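Local coordinates for MarR-family transcriptional regulator (Bordetella bronchiseptica, PDB 6PCO), which probably acts as a MarR-type DNA-binding transcription factor, a Bordetella regulator of biofilm formation whose DNA binding is regulated by 6-hydroxynicotinic acid, at residues D76-A81 with K120-L125. Numbering follows the deposited sequence.
Sequences DSKLTA and KARKLL
Asp76 and Arg122 form a salt bridge that ties the loop between helices 55-73 and 81-93 to the C-terminal end of helix 109-121. Arg122 NH2 donates to Asp76 OD2 at 2.7 Å (N-H...O 157°), meeting the syn lone pair. Arg122 NH1 adds a weak second bond to Asp76 OD2 at 3.2 Å. OD2 lies in the guanidinium plane, at its edge; the carboxylate plane is turned 56° from it, and OD2 takes both N-H groups in place of a two-oxygen, two-nitrogen pairing. Aliphatic groups cover the two faces of the guanidinium: Leu124 CD1 sits over the centre of one, and Lys78 CD lies 3.9 Å above the other, displaced toward the rim. The extended Lys78 chain carries its ammonium past the arginine, NZ ending 4.7 Å from Arg122 NE, a like-charge proximity that the Asp76 carboxylate probably offsets. Within the winged helix-turn-helix fold of the MarR family, Arg122 marks the exit from helix 109-121, just ahead of wing strand 125-129. A Schellman motif with Lys123 as C-prime residue ends that helix, and a bend at chi3 (59°) in Arg122 helps direct its tip to the loop. Asp76 is held from its own side by an Asx turn: OD1 accepts from Lys78 N at 2.8 Å, leaving OD2 for the arginine. The backbone from Asp76 to Leu79 also forms a type I beta turn, overlapping the Asx turn. Leu79 packs on Phe84 and Leu87 of helix 81-93, while Asp76 and Leu124 both touch Leu148 of helix 143-164.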
loop_
_atom_site.group_PDB
_atom_site.type_symbol
_atom_site.label_atom_id
_atom_site.label_comp_id
_atom_site.label_asym_id
_atom_site.label_seq_id
_atom_site.Cartn_x
_atom_site.Cartn_y
_atom_site.Cartn_z
ATOM N N ASP A 76 15.726 14.026 -2.282
ATOM C CA ASP A 76 16.270 13.297 -1.140
ATOM C C ASP A 76 15.877 11.820 -1.248
ATOM O O ASP A 76 14.733 11.444 -0.975
ATOM C CB ASP A 76 15.784 13.866 0.193
ATOM C CG ASP A 76 16.373 13.143 1.393
ATOM O OD1 ASP A 76 16.842 11.999 1.229
ATOM O OD2 ASP A 76 16.376 13.728 2.481
ATOM N N SER A 77 16.856 10.988 -1.612
ATOM C CA SER A 77 16.625 9.589 -1.941
ATOM C C SER A 77 16.495 8.729 -0.669
ATOM O O SER A 77 16.017 7.602 -0.750
ATOM C CB SER A 77 17.706 9.091 -2.872
ATOM O OG SER A 77 17.826 9.952 -4.002
ATOM N N LYS A 78 16.905 9.266 0.493
ATOM C CA LYS A 78 16.809 8.564 1.792
ATOM C C LYS A 78 15.354 8.540 2.278
ATOM O O LYS A 78 14.959 7.637 3.036
ATOM C CB LYS A 78 17.686 9.236 2.853
ATOM C CG LYS A 78 19.167 8.892 2.799
ATOM C CD LYS A 78 20.019 9.803 3.661
ATOM C CE LYS A 78 21.290 9.156 4.178
ATOM N NZ LYS A 78 22.088 10.088 5.016
ATOM N N LEU A 79 14.571 9.525 1.813
ATOM C CA LEU A 79 13.232 9.813 2.296
ATOM C C LEU A 79 12.208 8.896 1.618
ATOM O O LEU A 79 12.136 8.865 0.418
ATOM C CB LEU A 79 12.934 11.280 1.984
ATOM C CG LEU A 79 11.802 11.919 2.786
ATOM C CD1 LEU A 79 12.193 12.089 4.253
ATOM C CD2 LEU A 79 11.407 13.260 2.176
ATOM N N THR A 80 11.408 8.173 2.410
ATOM C CA THR A 80 10.311 7.323 1.888
ATOM C C THR A 80 8.991 8.102 1.884
ATOM O O THR A 80 8.851 9.096 2.575
ATOM C CB THR A 80 10.173 6.036 2.706
ATOM O OG1 THR A 80 9.667 6.318 4.013
ATOM C CG2 THR A 80 11.492 5.305 2.835
ATOM N N ALA A 81 8.043 7.635 1.068
ATOM C CA ALA A 81 6.665 8.153 1.005
ATOM C C ALA A 81 6.044 8.228 2.405
ATOM O O ALA A 81 5.451 9.245 2.773
ATOM C CB ALA A 81 5.830 7.303 0.080
ATOM N N LYS A 120 14.250 10.234 13.663
ATOM C CA LYS A 120 15.056 10.561 14.870
ATOM C C LYS A 120 16.560 10.534 14.523
ATOM O O LYS A 120 17.312 11.419 14.900
ATOM C CB LYS A 120 14.733 9.635 16.050
ATOM N N ALA A 121 16.988 9.531 13.756
ATOM C CA ALA A 121 18.413 9.342 13.428
ATOM C C ALA A 121 18.945 10.529 12.605
ATOM O O ALA A 121 19.990 11.070 12.894
ATOM C CB ALA A 121 18.613 8.017 12.720
ATOM N N ARG A 122 18.197 10.962 11.593
ATOM C CA ARG A 122 18.626 12.068 10.753
ATOM C C ARG A 122 18.342 13.416 11.439
ATOM O O ARG A 122 18.472 14.451 10.800
ATOM C CB ARG A 122 17.932 11.982 9.391
ATOM C CG ARG A 122 18.253 10.726 8.590
ATOM C CD ARG A 122 17.565 10.669 7.225
ATOM N NE ARG A 122 17.941 11.812 6.402
ATOM C CZ ARG A 122 17.277 12.257 5.346
ATOM N NH1 ARG A 122 16.311 11.535 4.797
ATOM N NH2 ARG A 122 17.590 13.432 4.841
ATOM N N LYS A 123 17.939 13.408 12.719
ATOM C CA LYS A 123 17.682 14.638 13.501
ATOM C C LYS A 123 16.577 15.510 12.876
ATOM O O LYS A 123 16.546 16.711 13.123
ATOM C CB LYS A 123 18.958 15.475 13.598
ATOM C CG LYS A 123 20.080 14.849 14.410
ATOM C CD LYS A 123 20.041 15.205 15.883
ATOM C CE LYS A 123 21.401 15.102 16.543
ATOM N NZ LYS A 123 21.913 13.711 16.519
ATOM N N LEU A 124 15.657 14.907 12.106
ATOM C CA LEU A 124 14.573 15.625 11.435
ATOM C C LEU A 124 13.343 15.767 12.350
ATOM O O LEU A 124 12.460 16.596 12.084
ATOM C CB LEU A 124 14.200 14.880 10.159
ATOM C CG LEU A 124 15.291 14.803 9.091
ATOM C CD1 LEU A 124 14.836 13.883 7.965
ATOM C CD2 LEU A 124 15.667 16.178 8.545
ATOM N N LEU A 125 13.266 14.955 13.412
ATOM C CA LEU A 125 12.263 15.160 14.461
ATOM C C LEU A 125 12.919 14.910 15.819
ATOM O O LEU A 125 13.859 14.145 15.902
ATOM C CB LEU A 125 11.040 14.256 14.241
ATOM C CG LEU A 125 11.298 12.751 14.180
ATOM C CD1 LEU A 125 11.532 12.158 15.561
ATOM C CD2 LEU A 125 10.134 12.040 13.514
#